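Local atomic coordinates of ErfK/YbiS/YcfS/YnhG family protein (Xylanimonas cellulosilytica, PDB entry 4LPQ), a protein that probably acts as a peptidoglycan L,D-transpeptidase in bacterial cell-wall synthesis, with this chain carrying a putative peptidoglycan-binding domain and the catalytic domain. Residues Ile109-Gly114 with Val182-Ala187; Gly133-Tyr138 with Tyr159-Tyr164; Thr148-Asp153 with Ala177-Val182; Gly152-Pro157 with Ala165-Ser170. All coordinates share one frame; numbering follows the deposited sequence.

Contact 1. Residues Ile109-Gly114 with Val182-Ala187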
loop_
_atom_site.group_PDB
_atom_site.type_symbol
_atom_site.label_atom_id
_atom_site.label_comp_id
_atom_site.label_asym_id
_atom_site.label_seq_id
_atom_site.Cartn_x
_atom_site.Cartn_y
_atom_site.Cartn_z
ATOM N N ILE A 109 1.804 -3.719 1.000
ATOM C CA ILE A 109 0.884 -3.111 0.060
ATOM C C ILE A 109 1.215 -1.620 -0.044
ATOM O O ILE A 109 1.340 -0.954 1.018
ATOM C CB ILE A 109 -0.570 -3.391 0.518
ATOM C CG1 ILE A 109 -0.912 -4.847 0.308
ATOM C CG2 ILE A 109 -1.565 -2.524 -0.216
ATOM C CD1 ILE A 109 -2.085 -5.341 1.118
ATOM N N ASN A 110 1.316 -1.105 -1.292
ATOM C CA ASN A 110 1.506 0.330 -1.427
ATOM C C ASN A 110 0.282 1.077 -0.892
ATOM O O ASN A 110 -0.856 0.749 -1.158
ATOM C CB ASN A 110 1.686 0.637 -2.906
ATOM C CG ASN A 110 2.010 2.093 -3.172
ATOM O OD1 ASN A 110 2.960 2.606 -2.600
ATOM N ND2 ASN A 110 1.200 2.735 -4.010
ATOM N N ALA A 111 0.555 2.155 -0.103
ATOM C CA ALA A 111 -0.482 2.942 0.553
ATOM C C ALA A 111 -0.236 4.436 0.373
ATOM O O ALA A 111 0.886 4.870 0.083
ATOM C CB ALA A 111 -0.595 2.557 2.056
ATOM N N SER A 112 -1.285 5.261 0.601
ATOM C CA SER A 112 -1.131 6.663 0.667
ATOM C C SER A 112 -2.095 7.195 1.656
ATOM O O SER A 112 -3.290 6.939 1.616
ATOM C CB SER A 112 -1.356 7.283 -0.730
ATOM O OG SER A 112 -1.161 8.687 -0.731
ATOM N N SER A 113 -1.570 7.993 2.617
ATOM C CA SER A 113 -2.313 8.552 3.726
ATOM C C SER A 113 -2.433 10.066 3.684
ATOM O O SER A 113 -2.226 10.641 2.632
ATOM C CB SER A 113 -1.768 8.018 5.044
ATOM O OG SER A 113 -0.455 8.536 5.269
ATOM N N GLY A 114 -2.802 10.706 4.788
ATOM C CA GLY A 114 -3.129 12.113 4.741
ATOM C C GLY A 114 -1.979 13.037 4.404
ATOM O O GLY A 114 -0.885 12.835 4.893
ATOM N N VAL A 182 -6.526 5.929 4.613
ATOM C CA VAL A 182 -5.408 5.212 4.027
ATOM C C VAL A 182 -5.840 4.495 2.802
ATOM O O VAL A 182 -6.637 3.545 2.882
ATOM C CB VAL A 182 -4.801 4.248 5.063
ATOM C CG1 VAL A 182 -3.652 3.485 4.471
ATOM C CG2 VAL A 182 -4.375 5.038 6.337
ATOM N N ARG A 183 -5.350 4.877 1.643
ATOM C CA ARG A 183 -5.695 4.326 0.362
ATOM C C ARG A 183 -4.743 3.161 -0.015
ATOM O O ARG A 183 -3.538 3.283 0.209
ATOM C CB ARG A 183 -5.468 5.397 -0.769
ATOM C CG ARG A 183 -6.272 6.597 -0.592
ATOM C CD ARG A 183 -5.807 7.506 -1.725
ATOM N NE ARG A 183 -6.573 8.645 -1.629
ATOM C CZ ARG A 183 -6.449 9.657 -2.413
ATOM N NH1 ARG A 183 -5.602 9.607 -3.459
ATOM N NH2 ARG A 183 -7.183 10.675 -2.116
ATOM N N VAL A 184 -5.308 2.173 -0.643
ATOM C CA VAL A 184 -4.594 1.061 -1.295
ATOM C C VAL A 184 -5.291 0.769 -2.621
ATOM O O VAL A 184 -6.370 1.297 -2.873
ATOM C CB VAL A 184 -4.511 -0.205 -0.417
ATOM C CG1 VAL A 184 -3.803 0.116 0.914
ATOM C CG2 VAL A 184 -5.889 -0.794 -0.198
ATOM N N SER A 185 -4.722 -0.074 -3.473
ATOM C CA SER A 185 -5.411 -0.431 -4.717
ATOM C C SER A 185 -6.691 -1.205 -4.468
ATOM O O SER A 185 -6.809 -1.880 -3.430
ATOM C CB SER A 185 -4.518 -1.214 -5.669
ATOM O OG SER A 185 -4.282 -2.537 -5.189
ATOM N N ASN A 186 -7.609 -1.179 -5.399
ATOM C CA ASN A 186 -8.808 -2.002 -5.246
ATOM C C ASN A 186 -8.485 -3.503 -5.126
ATOM O O ASN A 186 -9.083 -4.180 -4.357
ATOM C CB ASN A 186 -9.783 -1.713 -6.374
ATOM C CG ASN A 186 -10.413 -0.359 -6.351
ATOM O OD1 ASN A 186 -10.333 0.393 -5.438
ATOM N ND2 ASN A 186 -11.068 -0.088 -7.446
ATOM N N ALA A 187 -7.496 -3.947 -5.931
ATOM C CA ALA A 187 -7.081 -5.319 -5.869
ATOM C C ALA A 187 -6.537 -5.693 -4.497
ATOM O O ALA A 187 -6.809 -6.759 -3.974
ATOM C CB ALA A 187 -6.106 -5.609 -6.964
HETATM O O HOH W 1 -1.825 -0.450 -3.383
#
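I109 and V184 meet through their methyl branches where two chain pieces run past each other in antiparallel sense. In V184, CB already lies 3.8 Å from I109 CG2 and equally close to N110 O. CG1 then goes on to the closest apolar contact of the pair, 3.6 Å from I109 CG2. A chi1 of -58° sets this methyl anti to the carbonyl carbon, and from there it also borders the methyl CB of A111. Outside the two segments, V184 packs on M189 of helix 186-196 and on L97. On the same flank, V182 CG1 reaches A111 CB at 4.0 Å.

Next to these apolar contacts, S112 and R183 form one antiparallel hydrogen-bonded bridge. The bond from R183 N to S112 O is 2.9 Å long and almost straight, whereas S112 N donates to R183 O over 3.0 Å, less straight. Beyond the bridge a water takes over, donating to N110 O and accepting from S185 N. The extended chain of R183 carries NH1 away to S171 O. A single bridge continued by water is how strand 182-184, just after the predicted nucleophile C181, is tied to the chain that follows strand 104-110 within the YkuD-type catalytic fold.

Contact 2. Residues Gly133-Tyr138 with Tyr159-Tyr164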
loop_
_atom_site.group_PDB
_atom_site.type_symbol
_atom_site.label_atom_id
_atom_site.label_comp_id
_atom_site.label_asym_id
_atom_site.label_seq_id
_atom_site.Cartn_x
_atom_site.Cartn_y
_atom_site.Cartn_z
ATOM N N GLY A 133 -1.563 5.497 16.210
ATOM C CA GLY A 133 -2.112 4.792 17.343
ATOM C C GLY A 133 -2.558 3.410 17.065
ATOM O O GLY A 133 -2.201 2.820 16.074
ATOM N N ASP A 134 -3.264 2.841 18.077
ATOM C CA ASP A 134 -3.590 1.463 18.075
ATOM C C ASP A 134 -5.125 1.343 18.092
ATOM O O ASP A 134 -5.722 1.646 19.136
ATOM C CB ASP A 134 -2.960 0.888 19.315
ATOM C CG ASP A 134 -2.675 -0.498 19.294
ATOM O OD1 ASP A 134 -3.352 -1.261 18.668
ATOM O OD2 ASP A 134 -1.709 -0.870 20.091
ATOM N N PHE A 135 -5.680 0.959 16.964
ATOM C CA PHE A 135 -7.101 1.020 16.705
ATOM C C PHE A 135 -7.618 -0.346 16.271
ATOM O O PHE A 135 -6.865 -1.353 16.332
ATOM C CB PHE A 135 -7.389 2.067 15.615
ATOM C CG PHE A 135 -6.879 3.391 15.950
ATOM C CD1 PHE A 135 -7.470 4.206 16.883
ATOM C CD2 PHE A 135 -5.737 3.943 15.305
ATOM C CE1 PHE A 135 -6.922 5.449 17.230
ATOM C CE2 PHE A 135 -5.265 5.190 15.629
ATOM C CZ PHE A 135 -5.851 5.953 16.594
ATOM N N ALA A 136 -8.867 -0.469 15.871
ATOM C CA ALA A 136 -9.434 -1.721 15.419
ATOM C C ALA A 136 -10.527 -1.420 14.402
ATOM O O ALA A 136 -11.225 -0.439 14.499
ATOM C CB ALA A 136 -10.032 -2.501 16.612
ATOM N N VAL A 137 -10.649 -2.329 13.431
ATOM C CA VAL A 137 -11.760 -2.267 12.513
ATOM C C VAL A 137 -13.064 -2.383 13.294
ATOM O O VAL A 137 -13.229 -3.382 14.038
ATOM C CB VAL A 137 -11.677 -3.368 11.436
ATOM C CG1 VAL A 137 -12.878 -3.348 10.540
ATOM C CG2 VAL A 137 -10.368 -3.267 10.645
ATOM N N TYR A 138 -13.954 -1.424 13.130
ATOM C CA TYR A 138 -15.206 -1.428 13.901
ATOM C C TYR A 138 -16.448 -1.488 13.024
ATOM O O TYR A 138 -17.555 -1.796 13.483
ATOM C CB TYR A 138 -15.319 -0.249 14.879
ATOM C CG TYR A 138 -15.595 1.088 14.212
ATOM C CD1 TYR A 138 -14.555 1.894 13.741
ATOM C CD2 TYR A 138 -16.876 1.534 14.067
ATOM C CE1 TYR A 138 -14.868 3.107 13.125
ATOM C CE2 TYR A 138 -17.189 2.711 13.506
ATOM C CZ TYR A 138 -16.189 3.501 12.996
ATOM O OH TYR A 138 -16.530 4.637 12.397
ATOM N N TYR A 159 -13.369 0.715 8.408
ATOM C CA TYR A 159 -13.228 1.868 9.238
ATOM C C TYR A 159 -12.565 1.496 10.568
ATOM O O TYR A 159 -12.940 0.507 11.184
ATOM C CB TYR A 159 -14.586 2.504 9.554
ATOM C CG TYR A 159 -15.321 2.971 8.378
ATOM C CD1 TYR A 159 -16.031 2.114 7.570
ATOM C CD2 TYR A 159 -15.327 4.307 8.053
ATOM C CE1 TYR A 159 -16.702 2.540 6.447
ATOM C CE2 TYR A 159 -16.031 4.767 6.937
ATOM C CZ TYR A 159 -16.749 3.880 6.151
ATOM O OH TYR A 159 -17.457 4.306 5.016
ATOM N N PHE A 160 -11.575 2.288 11.006
ATOM C CA PHE A 160 -10.869 2.039 12.248
ATOM C C PHE A 160 -10.919 3.155 13.252
ATOM O O PHE A 160 -10.586 2.910 14.441
ATOM C CB PHE A 160 -9.405 1.595 12.031
ATOM C CG PHE A 160 -8.573 2.657 11.296
ATOM C CD1 PHE A 160 -7.912 3.650 11.989
ATOM C CD2 PHE A 160 -8.434 2.655 9.916
ATOM C CE1 PHE A 160 -7.151 4.601 11.362
ATOM C CE2 PHE A 160 -7.698 3.618 9.293
ATOM C CZ PHE A 160 -7.089 4.591 10.009
ATOM N N ARG A 161 -11.315 4.388 12.921
ATOM C CA ARG A 161 -11.498 5.453 13.915
ATOM C C ARG A 161 -12.392 6.497 13.310
ATOM O O ARG A 161 -11.944 7.215 12.412
ATOM C CB ARG A 161 -10.139 6.069 14.350
ATOM C CG ARG A 161 -10.276 7.050 15.481
ATOM C CD ARG A 161 -9.018 7.886 15.544
ATOM N NE ARG A 161 -8.868 8.678 16.680
ATOM C CZ ARG A 161 -8.848 9.988 16.713
ATOM N NH1 ARG A 161 -9.280 10.663 15.704
ATOM N NH2 ARG A 161 -8.553 10.615 17.850
ATOM N N GLY A 162 -13.636 6.563 13.709
ATOM C CA GLY A 162 -14.554 7.513 13.105
ATOM C C GLY A 162 -14.539 7.287 11.592
ATOM O O GLY A 162 -14.768 6.163 11.111
ATOM N N GLY A 163 -14.402 8.362 10.840
ATOM C CA GLY A 163 -14.375 8.285 9.399
ATOM C C GLY A 163 -13.114 7.795 8.760
ATOM O O GLY A 163 -13.025 7.620 7.579
ATOM N N TYR A 164 -12.101 7.589 9.559
ATOM C CA TYR A 164 -10.812 7.112 9.088
ATOM C C TYR A 164 -10.906 5.612 8.800
ATOM O O TYR A 164 -11.275 4.775 9.658
ATOM C CB TYR A 164 -9.677 7.350 10.065
ATOM C CG TYR A 164 -9.399 8.799 10.327
ATOM C CD1 TYR A 164 -8.592 9.518 9.467
ATOM C CD2 TYR A 164 -9.855 9.452 11.401
ATOM C CE1 TYR A 164 -8.352 10.855 9.615
ATOM C CE2 TYR A 164 -9.602 10.771 11.602
ATOM C CZ TYR A 164 -8.817 11.487 10.717
ATOM O OH TYR A 164 -8.595 12.831 10.947
HETATM O O HOH W 2 -10.761 1.632 16.736
#
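The backbones of 133-138 and 159-164 come nearest at V137 and F160, where Y138 N donates to Y159 O (2.9 Å), just before the chain turns a corner at F160 and forms a classic bulge, F160 and R161 both facing Y164. A water extends this link, accepting from A136 N and donating to F160 O.

The side chain of Y138 reaches across to the turn. Its chi1 of 73° seats CG between the backbone N and the carbonyl carbon and sends the ring along the other segment, Y138 CE1 against Y159 CB at 3.6 Å. The hydroxyl OH then donates to G162 O (2.7 Å), which lies at the ring edge, with the donor tilted 30° from the carbonyl plane. F135 works on the other flank: its CB touches F160 O at 3.5 Å, and its ring meets that of F160 obliquely, centroids 5.9 Å apart. R161 runs past the F135 ring, its CB over one face and its CD 3.6 Å from F135 CE1.

G162 sits in the type II' turn from R161 to Y164, so the phenol bond grips a turn carbonyl directly. With one direct backbone bond, one phenol bond and one water bridge, the polar linkage is spread over the contact, while aromatic and aliphatic carbons fill in between.

Contact 3. Residues Thr148-Asp153 with Ala177-Val182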
loop_
_atom_site.group_PDB
_atom_site.type_symbol
_atom_site.label_atom_id
_atom_site.label_comp_id
_atom_site.label_asym_id
_atom_site.label_seq_id
_atom_site.Cartn_x
_atom_site.Cartn_y
_atom_site.Cartn_z
ATOM N N THR A 148 -17.221 11.277 4.524
ATOM C CA THR A 148 -17.250 12.665 5.085
ATOM C C THR A 148 -15.895 13.346 5.044
ATOM O O THR A 148 -15.838 14.580 5.090
ATOM C CB THR A 148 -17.831 12.680 6.578
ATOM O OG1 THR A 148 -17.061 11.878 7.538
ATOM C CG2 THR A 148 -19.226 12.142 6.540
ATOM N N LEU A 149 -14.821 12.533 4.992
ATOM C CA LEU A 149 -13.435 13.033 4.991
ATOM C C LEU A 149 -12.930 13.210 3.578
ATOM O O LEU A 149 -12.449 14.269 3.186
ATOM C CB LEU A 149 -12.481 12.042 5.745
ATOM C CG LEU A 149 -12.401 12.181 7.238
ATOM C CD1 LEU A 149 -13.751 11.791 7.883
ATOM C CD2 LEU A 149 -11.280 11.261 7.703
ATOM N N GLU A 150 -12.926 12.136 2.834
ATOM C CA GLU A 150 -12.360 12.091 1.494
ATOM C C GLU A 150 -13.276 12.703 0.444
ATOM O O GLU A 150 -14.485 12.551 0.569
ATOM C CB GLU A 150 -11.957 10.689 1.084
ATOM C CG GLU A 150 -11.008 9.991 2.065
ATOM C CD GLU A 150 -9.646 10.686 2.261
ATOM O OE1 GLU A 150 -9.126 11.204 1.319
ATOM O OE2 GLU A 150 -9.261 10.773 3.412
ATOM N N LEU A 151 -12.688 13.281 -0.593
ATOM C CA LEU A 151 -13.485 13.833 -1.695
ATOM C C LEU A 151 -14.079 12.860 -2.649
ATOM O O LEU A 151 -15.201 13.061 -3.176
ATOM C CB LEU A 151 -12.603 14.790 -2.472
ATOM C CG LEU A 151 -12.300 16.098 -1.801
ATOM C CD1 LEU A 151 -11.495 16.993 -2.716
ATOM C CD2 LEU A 151 -13.654 16.762 -1.447
ATOM N N GLY A 152 -13.353 11.815 -2.951
ATOM C CA GLY A 152 -13.937 10.819 -3.900
ATOM C C GLY A 152 -14.626 9.712 -3.103
ATOM O O GLY A 152 -14.828 9.774 -1.853
ATOM N N ASP A 153 -14.995 8.686 -3.806
ATOM C CA ASP A 153 -15.586 7.501 -3.193
ATOM C C ASP A 153 -14.471 6.515 -2.777
ATOM O O ASP A 153 -13.346 6.523 -3.300
ATOM C CB ASP A 153 -16.568 6.803 -4.127
ATOM C CG ASP A 153 -17.839 7.611 -4.359
ATOM O OD1 ASP A 153 -18.315 8.390 -3.507
ATOM O OD2 ASP A 153 -18.363 7.427 -5.449
ATOM N N ALA A 177 -1.373 11.614 -0.043
ATOM C CA ALA A 177 -2.198 12.417 -0.911
ATOM C C ALA A 177 -3.645 12.583 -0.408
ATOM O O ALA A 177 -4.423 13.288 -1.087
ATOM C CB ALA A 177 -2.251 11.791 -2.296
ATOM N N SER A 178 -4.022 11.878 0.661
ATOM C CA SER A 178 -5.418 11.862 1.094
ATOM C C SER A 178 -5.810 12.972 2.034
ATOM O O SER A 178 -4.988 13.744 2.487
ATOM C CB SER A 178 -5.763 10.484 1.664
ATOM O OG SER A 178 -5.349 10.405 2.983
ATOM N N HIS A 179 -7.092 12.954 2.429
ATOM C CA HIS A 179 -7.567 13.817 3.548
ATOM C C HIS A 179 -7.455 13.161 4.897
ATOM O O HIS A 179 -7.902 13.701 5.899
ATOM C CB HIS A 179 -9.003 14.250 3.354
ATOM C CG HIS A 179 -9.167 15.284 2.341
ATOM N ND1 HIS A 179 -10.401 15.765 2.011
ATOM C CD2 HIS A 179 -8.286 16.065 1.695
ATOM C CE1 HIS A 179 -10.290 16.760 1.144
ATOM N NE2 HIS A 179 -9.011 17.008 0.984
ATOM N N GLY A 180 -6.817 11.976 4.935
ATOM C CA GLY A 180 -6.618 11.305 6.156
ATOM C C GLY A 180 -6.841 9.809 6.097
ATOM O O GLY A 180 -6.265 9.052 6.933
ATOM N N CYS A 181 -7.748 9.304 5.224
ATOM C CA CYS A 181 -7.883 7.865 5.142
ATOM C C CYS A 181 -6.626 7.254 4.488
ATOM O O CYS A 181 -5.783 7.958 3.913
ATOM C CB CYS A 181 -9.068 7.546 4.333
ATOM S SG CYS A 181 -10.630 7.912 5.219
ATOM N N VAL A 182 -6.526 5.929 4.613
ATOM C CA VAL A 182 -5.408 5.212 4.027
ATOM C C VAL A 182 -5.840 4.495 2.802
ATOM O O VAL A 182 -6.637 3.545 2.882
ATOM C CB VAL A 182 -4.801 4.248 5.063
ATOM C CG1 VAL A 182 -3.652 3.485 4.471
ATOM C CG2 VAL A 182 -4.375 5.038 6.337
#
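The imidazole of H179 has L149 O at its edge, 1° out of the ring plane, while E150 CA and L151 CG approach it obliquely; outside the two segments, the ring stacks with Y119. H179 belongs to the SHGC sequence of the YkuD-type catalytic domain, which here ends in the predicted nucleophile C181. H179 ND1 donates to L149 O over 2.8 Å, and L151 CG rests 3.6 Å from H179 CE1.

The second flat group, the carboxylate of E150, spans the backbone of this loop. A bend at chi2 (-62°) folds the chain back and carries both oxygens to main-chain amides. OE1 accepts from H179 N at 2.9 Å through its syn lone pair. OE2 takes C181 N at 2.8 Å from a different direction, 41° out of the carboxylate plane. One buried acid thus accepts from amides two residues apart and fixes the backbone on which the cysteine is carried. Both bonds would be expected to favour the ionised carboxylate, to which R183 adds a long, weak ion pair.

An ST turn braces the loop from within, S178 OG accepting from G180 N. The same hydroxyl donates to C181 O, 2.7 Å away, in the carbonyl plane and on a lone pair.

Contact 4. Residues Gly152-Pro157 with Ala165-Ser170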
loop_
_atom_site.group_PDB
_atom_site.type_symbol
_atom_site.label_atom_id
_atom_site.label_comp_id
_atom_site.label_asym_id
_atom_site.label_seq_id
_atom_site.Cartn_x
_atom_site.Cartn_y
_atom_site.Cartn_z
ATOM N N GLY A 152 -13.353 11.815 -2.951
ATOM C CA GLY A 152 -13.937 10.819 -3.900
ATOM C C GLY A 152 -14.626 9.712 -3.103
ATOM O O GLY A 152 -14.828 9.774 -1.853
ATOM N N ASP A 153 -14.995 8.686 -3.806
ATOM C CA ASP A 153 -15.586 7.501 -3.193
ATOM C C ASP A 153 -14.471 6.515 -2.777
ATOM O O ASP A 153 -13.346 6.523 -3.300
ATOM C CB ASP A 153 -16.568 6.803 -4.127
ATOM C CG ASP A 153 -17.839 7.611 -4.359
ATOM O OD1 ASP A 153 -18.315 8.390 -3.507
ATOM O OD2 ASP A 153 -18.363 7.427 -5.449
HETATM N N MSE A 154 -14.834 5.655 -1.870
HETATM C CA MSE A 154 -13.977 4.691 -1.280
HETATM C C MSE A 154 -14.500 3.306 -1.636
HETATM O O MSE A 154 -15.671 2.961 -1.460
HETATM C CB MSE A 154 -14.032 4.763 0.257
HETATM C CG MSE A 154 -13.525 6.111 0.761
HETATM SE SE MSE A 154 -13.368 6.182 2.781
HETATM C CE MSE A 154 -15.156 5.867 3.086
ATOM N N TRP A 155 -13.592 2.430 -2.084
ATOM C CA TRP A 155 -13.913 1.027 -2.408
ATOM C C TRP A 155 -13.747 0.116 -1.220
ATOM O O TRP A 155 -12.610 -0.020 -0.708
ATOM C CB TRP A 155 -13.083 0.542 -3.617
ATOM C CG TRP A 155 -13.352 -0.883 -3.974
ATOM C CD1 TRP A 155 -12.477 -1.919 -3.843
ATOM C CD2 TRP A 155 -14.550 -1.416 -4.534
ATOM N NE1 TRP A 155 -13.086 -3.083 -4.310
ATOM C CE2 TRP A 155 -14.348 -2.781 -4.740
ATOM C CE3 TRP A 155 -15.814 -0.868 -4.855
ATOM C CZ2 TRP A 155 -15.354 -3.606 -5.222
ATOM C CZ3 TRP A 155 -16.803 -1.680 -5.283
ATOM C CH2 TRP A 155 -16.573 -3.036 -5.495
ATOM N N ARG A 156 -14.814 -0.475 -0.730
ATOM C CA ARG A 156 -14.787 -1.438 0.350
ATOM C C ARG A 156 -14.037 -0.921 1.573
ATOM O O ARG A 156 -13.149 -1.630 2.078
ATOM C CB ARG A 156 -14.315 -2.776 -0.183
ATOM C CG ARG A 156 -15.053 -3.316 -1.408
ATOM C CD ARG A 156 -14.588 -4.696 -1.802
ATOM N NE ARG A 156 -15.068 -5.740 -0.948
ATOM C CZ ARG A 156 -14.689 -6.975 -1.055
ATOM N NH1 ARG A 156 -13.698 -7.321 -1.836
ATOM N NH2 ARG A 156 -15.332 -7.922 -0.342
ATOM N N PRO A 157 -14.449 0.234 2.107
ATOM C CA PRO A 157 -13.774 0.719 3.331
ATOM C C PRO A 157 -13.966 -0.188 4.555
ATOM O O PRO A 157 -15.048 -0.679 4.808
ATOM C CB PRO A 157 -14.407 2.080 3.502
ATOM C CG PRO A 157 -15.793 1.958 2.900
ATOM C CD PRO A 157 -15.563 1.112 1.683
ATOM N N ALA A 165 -10.612 5.291 7.515
ATOM C CA ALA A 165 -10.710 3.977 6.989
ATOM C C ALA A 165 -9.531 3.647 6.124
ATOM O O ALA A 165 -8.838 4.508 5.588
ATOM C CB ALA A 165 -11.973 3.854 6.115
ATOM N N VAL A 166 -9.300 2.346 5.952
ATOM C CA VAL A 166 -8.481 1.764 4.857
ATOM C C VAL A 166 -9.455 1.428 3.730
ATOM O O VAL A 166 -10.511 0.818 3.962
ATOM C CB VAL A 166 -7.752 0.489 5.319
ATOM C CG1 VAL A 166 -6.881 -0.057 4.194
ATOM C CG2 VAL A 166 -6.875 0.797 6.529
ATOM N N HIS A 167 -9.131 1.855 2.518
ATOM C CA HIS A 167 -10.029 1.627 1.374
ATOM C C HIS A 167 -9.331 1.556 0.088
ATOM O O HIS A 167 -8.201 2.072 -0.032
ATOM C CB HIS A 167 -11.127 2.719 1.333
ATOM C CG HIS A 167 -10.578 4.081 1.020
ATOM N ND1 HIS A 167 -10.449 4.556 -0.273
ATOM C CD2 HIS A 167 -10.129 5.052 1.833
ATOM C CE1 HIS A 167 -9.933 5.785 -0.206
ATOM N NE2 HIS A 167 -9.701 6.095 1.048
ATOM N N GLY A 168 -9.941 0.973 -0.902
ATOM C CA GLY A 168 -9.437 1.063 -2.259
ATOM C C GLY A 168 -9.723 2.392 -2.934
ATOM O O GLY A 168 -10.726 3.071 -2.656
ATOM N N SER A 169 -8.782 2.773 -3.766
ATOM C CA SER A 169 -8.818 4.063 -4.453
ATOM C C SER A 169 -8.293 3.943 -5.846
ATOM O O SER A 169 -7.527 3.017 -6.129
ATOM C CB SER A 169 -8.028 5.098 -3.675
ATOM O OG SER A 169 -8.224 6.436 -4.124
ATOM N N SER A 170 -8.599 4.891 -6.727
ATOM C CA SER A 170 -8.027 4.858 -8.056
ATOM C C SER A 170 -6.585 5.272 -8.172
ATOM O O SER A 170 -5.947 4.956 -9.166
ATOM C CB SER A 170 -8.830 5.794 -8.992
ATOM O OG SER A 170 -8.762 7.142 -8.480
HETATM O O HOH W 3 -10.777 7.395 -2.894
#
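G168 O is gripped by two donors that arrive from opposite faces of its carbonyl plane. W155 N crosses from the neighbouring strand at 3.0 Å, tilted 27° from that plane, while the ND1 of H167, the residue just before, comes in at 2.8 Å from well above it. Since G168 O lies only 9° out of the imidazole plane, this second bond fixes the rotation of the ring and shows ND1 as the donor. In return, G168 N donates to W155 O, completing an antiparallel hydrogen-bonded pair.

Selenomethionine M154 lies across the ring of H167 at about a right angle. Its CG stands 3.5 Å from the ring centroid and almost on the normal, a CH-pi contact over the middle of the face. SE continues over the same face toward the rim, 3.6 Å from H167 CD2. A chi1 of 67° in H167 puts its imidazole between the backbone N and carbonyl carbon, where it can meet both M154 and G168 O. Farther along, P157 CB fits against the CB atoms of A165 and H167, each 4.0 Å away.

Past the bridge a water donates to D153 O and also bonds S169 OG. W155 and R156 turn their polar ends to N190 and D142. This is a beta hairpin of strands 154-159 and 164-168 that presents the predicted catalytic histidine next to C181, as in the Cys-His site of YkuD-family transpeptidases.

In the fold
All four contacts fall within the catalytic domain, and contacts 1, 2 and 4 reach its mixed sheet. Contact 1 is the most central, its centre about 4 Å from that of the chain, and closes the long loop in which the others are nested. Contact 2 lies farthest out, its centre about 17 Å away; its segments alternate along the chain with those of contacts 3 and 4. Contacts 3 and 4, centres about 8 Å apart, share G152 and D153; contacts 1 and 3 share V182. Strands 164-168 and 182-184 are parallel neighbours, and V182 N probably hydrogen-bonds to A165 O. Together, C181's loop and H167's strand bring the predicted catalytic side chains to about 4 Å between nearest atoms.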